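Local coordinates for 3-oxoacyl-[acyl-carrier-protein] synthase, mitochondrial (Arabidopsis thaliana, PDB 2IX4) that catalyses the condensation steps of mitochondrial fatty acid synthesis, adding two carbons from malonyl-ACP to a growing acyl chain, at residues L8-P13 / G365-I370; S280-H285 / G421-L426; R222-K227 / F246-G251. All blocks are in the same frame, centred on the assembly; numbering follows the deposited sequence.

Contact 1: L8-P13 / G365-I370; sequences LGMVTP and GAVEAI. With K (potassium ion), chain D.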
ATOM      1  N   LEU A   8      22.646   2.478   1.877  1.00 19.65           N
ATOM      2  CA  LEU A   8      21.782   3.656   1.957  1.00 19.72           C
ATOM      3  C   LEU A   8      21.707   4.360   0.604  1.00 20.05           C
ATOM      4  O   LEU A   8      22.710   4.468  -0.107  1.00 19.75           O
ATOM      5  CB  LEU A   8      22.288   4.634   3.026  1.00 19.74           C
ATOM      6  CG  LEU A   8      22.514   4.181   4.477  1.00 19.29           C
ATOM      7  CD1 LEU A   8      23.150   5.299   5.282  1.00 18.97           C
ATOM      8  CD2 LEU A   8      21.229   3.731   5.143  1.00 18.97           C
ATOM      9  N   GLY A   9      20.514   4.837   0.253  1.00 20.05           N
ATOM     10  CA  GLY A   9      20.317   5.545  -1.010  1.00 20.35           C
ATOM     11  C   GLY A   9      19.171   6.527  -0.909  1.00 20.61           C
ATOM     12  O   GLY A   9      18.140   6.219  -0.312  1.00 20.51           O
ATOM     13  N   MET A  10      19.350   7.714  -1.482  1.00 20.82           N
ATOM     14  CA  MET A  10      18.295   8.731  -1.434  1.00 21.36           C
ATOM     15  C   MET A  10      18.419   9.800  -2.514  1.00 21.41           C
ATOM     16  O   MET A  10      19.508  10.065  -3.034  1.00 21.25           O
ATOM     17  CB  MET A  10      18.222   9.381  -0.041  1.00 21.57           C
ATOM     18  CG  MET A  10      19.378  10.330   0.297  1.00 22.25           C
ATOM     19  SD  MET A  10      19.730  10.500   2.059  1.00 25.45           S
ATOM     20  CE  MET A  10      18.088  10.687   2.744  1.00 21.85           C
ATOM     21  N   VAL A  11      17.277  10.392  -2.844  1.00 21.56           N
ATOM     22  CA  VAL A  11      17.206  11.582  -3.686  1.00 21.67           C
ATOM     23  C   VAL A  11      16.192  12.520  -3.034  1.00 21.61           C
ATOM     24  O   VAL A  11      15.024  12.165  -2.863  1.00 21.46           O
ATOM     25  CB  VAL A  11      16.880  11.242  -5.183  1.00 21.90           C
ATOM     26  CG1 VAL A  11      15.660  10.333  -5.316  1.00 22.50           C
ATOM     27  CG2 VAL A  11      16.720  12.504  -6.020  1.00 21.95           C
ATOM     28  N   THR A  12      16.663  13.697  -2.627  1.00 21.43           N
ATOM     29  CA  THR A  12      15.866  14.615  -1.798  1.00 21.32           C
ATOM     30  C   THR A  12      15.964  16.050  -2.324  1.00 21.24           C
ATOM     31  O   THR A  12      16.760  16.320  -3.229  1.00 21.27           O
ATOM     32  CB  THR A  12      16.334  14.596  -0.312  1.00 21.32           C
ATOM     33  OG1 THR A  12      17.626  15.207  -0.201  1.00 21.81           O
ATOM     34  CG2 THR A  12      16.384  13.176   0.247  1.00 20.86           C
ATOM     35  N   PRO A  13      15.159  16.979  -1.761  1.00 21.25           N
ATOM     36  CA  PRO A  13      15.324  18.404  -2.071  1.00 21.31           C
ATOM     37  C   PRO A  13      16.674  19.006  -1.654  1.00 21.56           C
ATOM     38  O   PRO A  13      16.967  20.149  -2.010  1.00 21.67           O
ATOM     39  CB  PRO A  13      14.178  19.063  -1.294  1.00 21.10           C
ATOM     40  CG  PRO A  13      13.175  17.966  -1.113  1.00 21.00           C
ATOM     41  CD  PRO A  13      14.016  16.767  -0.852  1.00 21.04           C
ATOM     42  N   GLY A 365       9.181   8.811   5.890  1.00 22.21           N
ATOM     43  CA  GLY A 365       9.590   7.800   6.861  1.00 21.74           C
ATOM     44  C   GLY A 365      10.884   7.098   6.491  1.00 21.59           C
ATOM     45  O   GLY A 365      11.638   6.682   7.367  1.00 21.42           O
ATOM     46  N   ALA A 366      11.136   6.975   5.190  1.00 21.35           N
ATOM     47  CA  ALA A 366      12.326   6.291   4.689  1.00 21.48           C
ATOM     48  C   ALA A 366      13.546   7.197   4.725  1.00 21.52           C
ATOM     49  O   ALA A 366      14.627   6.782   5.146  1.00 21.75           O
ATOM     50  CB  ALA A 366      12.090   5.785   3.284  1.00 21.56           C
ATOM     51  N   VAL A 367      13.364   8.430   4.261  1.00 21.50           N
ATOM     52  CA  VAL A 367      14.417   9.443   4.286  1.00 21.45           C
ATOM     53  C   VAL A 367      14.867   9.715   5.731  1.00 21.33           C
ATOM     54  O   VAL A 367      16.061   9.791   6.022  1.00 21.10           O
ATOM     55  CB  VAL A 367      13.932  10.734   3.569  1.00 21.53           C
ATOM     56  CG1 VAL A 367      14.735  11.957   3.993  1.00 21.75           C
ATOM     57  CG2 VAL A 367      13.985  10.544   2.046  1.00 21.73           C
ATOM     58  N   GLU A 368      13.902   9.824   6.637  1.00 21.11           N
ATOM     59  CA  GLU A 368      14.199  10.153   8.024  1.00 21.02           C
ATOM     60  C   GLU A 368      14.767   8.967   8.813  1.00 20.95           C
ATOM     61  O   GLU A 368      15.480   9.161   9.801  1.00 21.25           O
ATOM     62  CB  GLU A 368      12.968  10.775   8.681  1.00 21.18           C
ATOM     63  CG  GLU A 368      12.668  12.161   8.111  1.00 21.31           C
ATOM     64  CD  GLU A 368      11.231  12.617   8.292  1.00 22.43           C
ATOM     65  OE1 GLU A 368      10.503  12.059   9.150  1.00 21.21           O
ATOM     66  OE2 GLU A 368      10.831  13.559   7.575  1.00 23.63           O
ATOM     67  N   ALA A 369      14.477   7.746   8.359  1.00 20.54           N
ATOM     68  CA  ALA A 369      15.131   6.555   8.897  1.00 20.08           C
ATOM     69  C   ALA A 369      16.607   6.557   8.507  1.00 19.94           C
ATOM     70  O   ALA A 369      17.467   6.194   9.306  1.00 20.20           O
ATOM     71  CB  ALA A 369      14.440   5.286   8.405  1.00 19.83           C
ATOM     72  N   ILE A 370      16.891   6.972   7.275  1.00 19.51           N
ATOM     73  CA  ILE A 370      18.266   7.132   6.803  1.00 19.14           C
ATOM     74  C   ILE A 370      19.016   8.172   7.641  1.00 19.06           C
ATOM     75  O   ILE A 370      20.159   7.940   8.042  1.00 18.74           O
ATOM     76  CB  ILE A 370      18.311   7.460   5.285  1.00 19.19           C
ATOM     77  CG1 ILE A 370      17.832   6.243   4.481  1.00 19.21           C
ATOM     78  CG2 ILE A 370      19.719   7.879   4.846  1.00 18.75           C
ATOM     79  CD1 ILE A 370      17.554   6.504   2.997  1.00 18.51           C
TER
HETATM   80  K     K D1463      10.763  10.943  11.617  1.00 18.18           K
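Met-10 holds its CG between the backbone N and the carbonyl carbon (chi1 72°), and a bend at chi3 (-45°) then turns the methyl CE onto helix 364-378, against Val-367 and Ile-370. Val-367 meets it at about a right angle, with Met-10 CE 3.8 Å from Val-367 CG1. Ile-370 instead slides past in the opposite sense, so that its CG2 lies alongside the thioether, 3.8 Å from Met-10 SD. The other branch of Ile-370 reaches the strand backbone, its CD1 3.4 Å from Gly-9 O. At the two ends the fit is looser: Leu-8 CD2 is 4.3 Å from Ile-370 CG1, and Thr-12 CG2 is 4.0 Å from Val-367 CG2, while Thr-12 OG1 is hydrogen-bonded to Thr-21 OG1. The segment axes approach to 9.3 Å at an angle of 125°. Ile-370 also touches Ile-255 of the neighbouring strand 251-259, consistent with helix 364-378 being a buried middle-layer helix of the layered thiolase fold.

The next residue after Val-367 works on another side of the helix. Glu-368 points away from the strand and binds the potassium ion through OE1 at 2.7 Å, alongside Asn-318 OD1, Ala-319 O, Ser-414 OG and Asn-415 O; its OE2 makes a salt bridge to Lys-354. No hydrogen bond crosses between strand and helix: this interface is held by apolar burial, while the Glu-368 carboxylate is shared between potassium and Lys-354.

Contact 2: S280-H285 / G421-L426; sequences SGDAHH and GTNASL
Asn-423 can be followed atom by atom into Ser-280 and Asp-282. Its CB rests 3.3 Å from Ser-280 OG, and CG lies anti to the carbonyl carbon (chi1 -54°), which brings the amide to Ser-280 OG and Asp-282. ND2 spends both N-H groups close to the amide plane: one goes to Ser-280 OG at 3.1 Å, the other, nearly straight, to Asp-282 OD1 at 2.7 Å, which it meets from above the carboxylate plane. OD1 of Asn-423 accepts from a water, 2.7 Å away, that also donates to Asp-282 OD2. A leucine here would probably leave Asp-282 OD1 without its amide mate and the water without one acceptor.

The backbones pair as antiparallel strands, Asn-423 and Ser-280 forming the hydrogen-bonded pair. Beyond them Asp-282 N donates to Gly-421 O at 2.7 Å, on a lone pair. Gly-421, at positive phi, and Thr-422 together face Gly-418 in a G1 beta bulge.

Strand 422-429 runs between strands 272-281 and 411-418. Helix 294-307 lies against Ser-280, whose OG bonds Gly-295 O, whereas helix 181-195 touches Thr-422 and Ala-424; Thr-422 OG1 bonds Asn-172 O of the second subunit.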
ATOM      1  N   SER A 280       0.895   1.527  15.619  1.00 20.32           N
ATOM      2  CA  SER A 280      -0.363   1.792  16.304  1.00 20.02           C
ATOM      3  C   SER A 280      -1.339   2.528  15.399  1.00 19.94           C
ATOM      4  O   SER A 280      -1.000   2.917  14.276  1.00 19.43           O
ATOM      5  CB  SER A 280      -0.122   2.612  17.574  1.00 20.14           C
ATOM      6  OG  SER A 280       0.186   3.957  17.252  1.00 19.98           O
ATOM      7  N   GLY A 281      -2.553   2.701  15.909  1.00 19.72           N
ATOM      8  CA  GLY A 281      -3.566   3.529  15.285  1.00 20.11           C
ATOM      9  C   GLY A 281      -4.145   4.488  16.308  1.00 20.36           C
ATOM     10  O   GLY A 281      -4.339   4.120  17.472  1.00 20.26           O
ATOM     11  N   ASP A 282      -4.404   5.720  15.877  1.00 20.66           N
ATOM     12  CA  ASP A 282      -5.017   6.738  16.730  1.00 21.06           C
ATOM     13  C   ASP A 282      -6.466   6.394  17.060  1.00 21.40           C
ATOM     14  O   ASP A 282      -6.929   6.641  18.175  1.00 21.42           O
ATOM     15  CB  ASP A 282      -4.973   8.115  16.055  1.00 20.99           C
ATOM     16  CG  ASP A 282      -3.563   8.682  15.937  1.00 21.21           C
ATOM     17  OD1 ASP A 282      -2.641   8.184  16.618  1.00 21.50           O
ATOM     18  OD2 ASP A 282      -3.380   9.649  15.165  1.00 20.73           O
ATOM     19  N   ALA A 283      -7.173   5.833  16.077  1.00 21.86           N
ATOM     20  CA  ALA A 283      -8.611   5.552  16.179  1.00 22.51           C
ATOM     21  C   ALA A 283      -9.401   6.797  16.600  1.00 23.00           C
ATOM     22  O   ALA A 283     -10.306   6.721  17.436  1.00 23.05           O
ATOM     23  CB  ALA A 283      -8.872   4.377  17.133  1.00 22.15           C
ATOM     24  N   HIS A 284      -9.054   7.939  16.006  1.00 23.78           N
ATOM     25  CA  HIS A 284      -9.572   9.232  16.454  1.00 24.63           C
ATOM     26  C   HIS A 284     -10.223  10.055  15.338  1.00 25.07           C
ATOM     27  O   HIS A 284     -11.395  10.418  15.430  1.00 25.10           O
ATOM     28  CB  HIS A 284      -8.454  10.039  17.138  1.00 24.64           C
ATOM     29  CG  HIS A 284      -8.904  11.361  17.682  1.00 25.03           C
ATOM     30  ND1 HIS A 284      -8.480  12.565  17.157  1.00 25.32           N
ATOM     31  CD2 HIS A 284      -9.748  11.670  18.694  1.00 25.24           C
ATOM     32  CE1 HIS A 284      -9.041  13.556  17.827  1.00 25.24           C
ATOM     33  NE2 HIS A 284      -9.814  13.040  18.765  1.00 25.49           N
ATOM     34  N   HIS A 285      -9.455  10.345  14.292  1.00 25.71           N
ATOM     35  CA  HIS A 285      -9.873  11.285  13.257  1.00 26.55           C
ATOM     36  C   HIS A 285      -9.111  10.994  11.968  1.00 27.05           C
ATOM     37  O   HIS A 285      -7.981  10.504  12.010  1.00 26.96           O
ATOM     38  CB  HIS A 285      -9.597  12.716  13.730  1.00 26.64           C
ATOM     39  CG  HIS A 285     -10.264  13.776  12.910  1.00 27.01           C
ATOM     40  ND1 HIS A 285      -9.674  14.340  11.798  1.00 27.57           N
ATOM     41  CD2 HIS A 285     -11.460  14.392  13.055  1.00 27.58           C
ATOM     42  CE1 HIS A 285     -10.484  15.251  11.289  1.00 27.88           C
ATOM     43  NE2 HIS A 285     -11.576  15.300  12.031  1.00 28.00           N
ATOM     44  N   GLY A 421      -4.796   8.035  11.005  1.00 22.97           N
ATOM     45  CA  GLY A 421      -4.279   7.777  12.345  1.00 22.45           C
ATOM     46  C   GLY A 421      -3.321   6.603  12.390  1.00 22.16           C
ATOM     47  O   GLY A 421      -3.254   5.897  13.391  1.00 22.03           O
ATOM     48  N   THR A 422      -2.581   6.404  11.302  1.00 21.67           N
ATOM     49  CA  THR A 422      -1.634   5.301  11.185  1.00 21.71           C
ATOM     50  C   THR A 422      -0.243   5.735  11.651  1.00 21.31           C
ATOM     51  O   THR A 422       0.313   6.707  11.139  1.00 21.48           O
ATOM     52  CB  THR A 422      -1.594   4.721   9.736  1.00 21.77           C
ATOM     53  OG1 THR A 422      -0.565   3.727   9.635  1.00 22.55           O
ATOM     54  CG2 THR A 422      -1.346   5.817   8.687  1.00 21.69           C
ATOM     55  N   ASN A 423       0.303   5.015  12.630  1.00 20.92           N
ATOM     56  CA  ASN A 423       1.576   5.382  13.256  1.00 20.60           C
ATOM     57  C   ASN A 423       2.620   4.293  13.168  1.00 20.59           C
ATOM     58  O   ASN A 423       2.322   3.119  13.373  1.00 20.58           O
ATOM     59  CB  ASN A 423       1.371   5.735  14.728  1.00 20.26           C
ATOM     60  CG  ASN A 423       0.322   6.796  14.926  1.00 20.50           C
ATOM     61  OD1 ASN A 423       0.382   7.861  14.313  1.00 20.65           O
ATOM     62  ND2 ASN A 423      -0.649   6.516  15.784  1.00 19.01           N
ATOM     63  N   ALA A 424       3.849   4.700  12.873  1.00 20.72           N
ATOM     64  CA  ALA A 424       4.992   3.802  12.916  1.00 21.01           C
ATOM     65  C   ALA A 424       6.158   4.471  13.631  1.00 21.17           C
ATOM     66  O   ALA A 424       6.329   5.691  13.564  1.00 21.32           O
ATOM     67  CB  ALA A 424       5.396   3.377  11.516  1.00 20.91           C
ATOM     68  N   SER A 425       6.944   3.660  14.328  1.00 21.22           N
ATOM     69  CA  SER A 425       8.155   4.126  14.977  1.00 21.35           C
ATOM     70  C   SER A 425       9.257   3.106  14.721  1.00 21.27           C
ATOM     71  O   SER A 425       9.120   1.936  15.076  1.00 21.39           O
ATOM     72  CB  SER A 425       7.914   4.316  16.474  1.00 21.43           C
ATOM     73  OG  SER A 425       8.855   5.211  17.031  1.00 22.32           O
ATOM     74  N   LEU A 426      10.329   3.546  14.071  1.00 21.23           N
ATOM     75  CA  LEU A 426      11.463   2.675  13.768  1.00 21.32           C
ATOM     76  C   LEU A 426      12.615   2.968  14.714  1.00 21.51           C
ATOM     77  O   LEU A 426      13.007   4.122  14.876  1.00 21.60           O
ATOM     78  CB  LEU A 426      11.926   2.855  12.315  1.00 21.30           C
ATOM     79  CG  LEU A 426      10.957   2.509  11.177  1.00 21.12           C
ATOM     80  CD1 LEU A 426      11.562   2.903   9.839  1.00 21.19           C
ATOM     81  CD2 LEU A 426      10.578   1.027  11.186  1.00 21.48           C
TER
HETATM   82  O   HOH W   1      -0.840  10.282  14.610  1.00 23.07           O

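Contact 3: R222-K227 / F246-G251; sequences RALSTK and FVIGEG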
ATOM      1  N   ARG A 222      -6.479  22.234   4.616  1.00 27.46           N
ATOM      2  CA  ARG A 222      -5.853  23.205   5.523  1.00 26.98           C
ATOM      3  C   ARG A 222      -4.611  22.614   6.195  1.00 26.37           C
ATOM      4  O   ARG A 222      -4.349  22.840   7.379  1.00 26.47           O
ATOM      5  CB  ARG A 222      -6.867  23.735   6.545  1.00 27.27           C
ATOM      6  CG  ARG A 222      -8.027  24.484   5.912  1.00 28.53           C
ATOM      7  CD  ARG A 222      -9.237  24.508   6.823  1.00 30.84           C
ATOM      8  NE  ARG A 222     -10.354  25.233   6.220  1.00 32.63           N
ATOM      9  CZ  ARG A 222     -11.547  25.393   6.785  1.00 33.71           C
ATOM     10  NH1 ARG A 222     -11.798  24.877   7.984  1.00 34.34           N
ATOM     11  NH2 ARG A 222     -12.496  26.070   6.152  1.00 34.13           N
ATOM     12  N   ALA A 223      -3.844  21.860   5.415  1.00 25.36           N
ATOM     13  CA  ALA A 223      -2.679  21.156   5.924  1.00 24.73           C
ATOM     14  C   ALA A 223      -1.365  21.864   5.591  1.00 24.30           C
ATOM     15  O   ALA A 223      -0.333  21.566   6.198  1.00 23.92           O
ATOM     16  CB  ALA A 223      -2.661  19.725   5.394  1.00 24.55           C
ATOM     17  N   LEU A 224      -1.413  22.796   4.637  1.00 23.81           N
ATOM     18  CA  LEU A 224      -0.200  23.432   4.107  1.00 23.52           C
ATOM     19  C   LEU A 224       0.089  24.826   4.656  1.00 23.35           C
ATOM     20  O   LEU A 224      -0.825  25.571   5.020  1.00 23.11           O
ATOM     21  CB  LEU A 224      -0.240  23.486   2.573  1.00 23.43           C
ATOM     22  CG  LEU A 224      -0.325  22.179   1.776  1.00 23.25           C
ATOM     23  CD1 LEU A 224      -0.165  22.440   0.285  1.00 23.02           C
ATOM     24  CD2 LEU A 224       0.705  21.162   2.243  1.00 22.65           C
ATOM     25  N   SER A 225       1.379  25.161   4.700  1.00 23.20           N
ATOM     26  CA  SER A 225       1.853  26.501   5.044  1.00 23.16           C
ATOM     27  C   SER A 225       1.437  27.509   3.970  1.00 23.30           C
ATOM     28  O   SER A 225       1.593  27.241   2.779  1.00 23.22           O
ATOM     29  CB  SER A 225       3.378  26.481   5.171  1.00 23.00           C
ATOM     30  OG  SER A 225       3.901  27.779   5.376  1.00 22.92           O
ATOM     31  N   THR A 226       0.916  28.663   4.389  1.00 23.40           N
ATOM     32  CA  THR A 226       0.435  29.683   3.446  1.00 23.61           C
ATOM     33  C   THR A 226       0.994  31.099   3.666  1.00 23.62           C
ATOM     34  O   THR A 226       1.090  31.878   2.714  1.00 23.68           O
ATOM     35  CB  THR A 226      -1.119  29.777   3.422  1.00 23.79           C
ATOM     36  OG1 THR A 226      -1.590  30.376   4.635  1.00 23.79           O
ATOM     37  CG2 THR A 226      -1.759  28.401   3.240  1.00 23.74           C
ATOM     38  N   LYS A 227       1.356  31.430   4.904  1.00 23.52           N
ATOM     39  CA  LYS A 227       1.736  32.807   5.248  1.00 23.63           C
ATOM     40  C   LYS A 227       3.217  33.156   5.035  1.00 23.48           C
ATOM     41  O   LYS A 227       3.625  34.296   5.275  1.00 23.47           O
ATOM     42  CB  LYS A 227       1.293  33.151   6.677  1.00 23.85           C
ATOM     43  CG  LYS A 227       2.166  32.589   7.794  1.00 24.63           C
ATOM     44  CD  LYS A 227       1.391  32.570   9.102  1.00 26.56           C
ATOM     45  CE  LYS A 227       2.293  32.381  10.305  1.00 27.51           C
ATOM     46  NZ  LYS A 227       2.776  33.685  10.829  1.00 28.88           N
ATOM     47  N   PHE A 246       2.436  22.167   6.913  1.00 19.61           N
ATOM     48  CA  PHE A 246       3.652  21.642   6.295  1.00 19.75           C
ATOM     49  C   PHE A 246       3.880  22.144   4.865  1.00 19.63           C
ATOM     50  O   PHE A 246       2.997  22.741   4.248  1.00 19.58           O
ATOM     51  CB  PHE A 246       3.765  20.106   6.410  1.00 19.66           C
ATOM     52  CG  PHE A 246       2.751  19.333   5.610  1.00 20.50           C
ATOM     53  CD1 PHE A 246       2.980  19.031   4.267  1.00 20.57           C
ATOM     54  CD2 PHE A 246       1.592  18.854   6.215  1.00 20.70           C
ATOM     55  CE1 PHE A 246       2.057  18.289   3.531  1.00 21.60           C
ATOM     56  CE2 PHE A 246       0.663  18.113   5.489  1.00 21.33           C
ATOM     57  CZ  PHE A 246       0.895  17.830   4.142  1.00 21.24           C
ATOM     58  N   VAL A 247       5.088  21.911   4.368  1.00 19.63           N
ATOM     59  CA  VAL A 247       5.463  22.270   3.015  1.00 19.66           C
ATOM     60  C   VAL A 247       5.700  20.958   2.287  1.00 19.76           C
ATOM     61  O   VAL A 247       6.517  20.155   2.727  1.00 19.77           O
ATOM     62  CB  VAL A 247       6.748  23.134   3.004  1.00 19.69           C
ATOM     63  CG1 VAL A 247       7.191  23.431   1.583  1.00 19.51           C
ATOM     64  CG2 VAL A 247       6.526  24.435   3.776  1.00 19.31           C
ATOM     65  N   ILE A 248       4.961  20.739   1.197  1.00 19.96           N
ATOM     66  CA  ILE A 248       5.063  19.506   0.418  1.00 20.25           C
ATOM     67  C   ILE A 248       6.462  19.393  -0.175  1.00 20.09           C
ATOM     68  O   ILE A 248       6.985  20.353  -0.736  1.00 20.10           O
ATOM     69  CB  ILE A 248       3.995  19.418  -0.716  1.00 20.32           C
ATOM     70  CG1 ILE A 248       2.580  19.420  -0.139  1.00 21.19           C
ATOM     71  CG2 ILE A 248       4.167  18.145  -1.542  1.00 20.76           C
ATOM     72  CD1 ILE A 248       1.479  19.393  -1.191  1.00 22.46           C
ATOM     73  N   GLY A 249       7.066  18.221  -0.013  1.00 20.16           N
ATOM     74  CA  GLY A 249       8.359  17.921  -0.618  1.00 20.27           C
ATOM     75  C   GLY A 249       8.253  16.674  -1.473  1.00 20.48           C
ATOM     76  O   GLY A 249       7.195  16.056  -1.543  1.00 20.59           O
ATOM     77  N   GLU A 250       9.352  16.299  -2.120  1.00 20.80           N
ATOM     78  CA  GLU A 250       9.374  15.116  -2.977  1.00 20.93           C
ATOM     79  C   GLU A 250      10.721  14.406  -2.881  1.00 20.86           C
ATOM     80  O   GLU A 250      11.727  15.012  -2.512  1.00 20.67           O
ATOM     81  CB  GLU A 250       9.101  15.506  -4.436  1.00 21.07           C
ATOM     82  CG  GLU A 250      10.128  16.484  -5.006  1.00 22.07           C
ATOM     83  CD  GLU A 250      10.032  16.667  -6.506  1.00 24.33           C
ATOM     84  OE1 GLU A 250       9.323  15.881  -7.175  1.00 26.37           O
ATOM     85  OE2 GLU A 250      10.676  17.603  -7.023  1.00 24.74           O
ATOM     86  N   GLY A 251      10.730  13.121  -3.219  1.00 20.92           N
ATOM     87  CA  GLY A 251      11.979  12.363  -3.306  1.00 21.13           C
ATOM     88  C   GLY A 251      11.798  10.913  -2.921  1.00 21.16           C
ATOM     89  O   GLY A 251      10.683  10.390  -2.932  1.00 21.30           O
TER
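Leu-224 lays its CD2 methyl over one face of the Phe-246 ring, a CH-pi contact 3.9 Å from CD2 to the ring centroid and 28° off the normal. The two residues also form a single beta bridge, which closes on itself the long connection between helix 212-220 and strand 251-259, joining its start to its end. That helix ends in a Schellman motif, in which Arg-222 takes positive phi, and the chain then runs directly into the bridge.

Two backbone bonds make it. Phe-246 N donates to Ala-223 O at 2.9 Å, in the carbonyl plane, though the bond is bent to 143° at the hydrogen. Ser-225 N donates in return to Phe-246 O, also at 2.9 Å but straighter, and comes from above the carbonyl plane. Between them Leu-224 CA adds a CA-H...O contact to the same Phe-246 O.

The ring's place follows from chi1 of Phe-246, 68°: CB points away from 222-227, yet CG sits between the backbone N and the carbonyl carbon, which folds the ring back beside its own bridge. There Ala-223 CB touches CE2 of Phe-246 at 3.7 Å. The ring also packs edge-to-face with His-359, predicted to be an active-site residue, so one phenyl group links the bridge to the catalytic centre. The backbone of the segment reinforces this, since Val-247 and Gly-249 both make backbone hydrogen bonds with His-359.

Leu-224 also touches Phe-218, which lines the hexanoic acid pocket. Farther along, Ser-225 OG bonds Asp-244 OD1, while Asp-244 OD2 accepts from the backbone N of both Thr-226 and Lys-227. The Leu-224 fork closes on Ile-248, with CD2 of Leu-224 3.5 Å from CG1 of Ile-248 and CD1 of Leu-224 3.8 Å from CD1 of Ile-248.

In the fold
The three contacts lie at different distances from the active site. Contact 1 touches both others: Ala-369 CB packs 4.0 Å from Leu-426 CD1 of contact 2, and Pro-13 CD comes 3.3 Å from Glu-250 O of contact 3. Contacts 2 and 3 stay about 10 Å apart at their nearest atoms. Between side chains, Phe-246 is about 3 Å and Val-367 about 9 Å from His-359, and Thr-422 about 7 Å from Cys-179, both predicted active-site residues. From the hexanoic acid, the side chain of Phe-246 is about 5 Å, that of Thr-422 about 6 Å and that of Val-367 about 13 Å. Contacts 1 and 2 share a sheet through neighbouring strands 3-12 and 272-281.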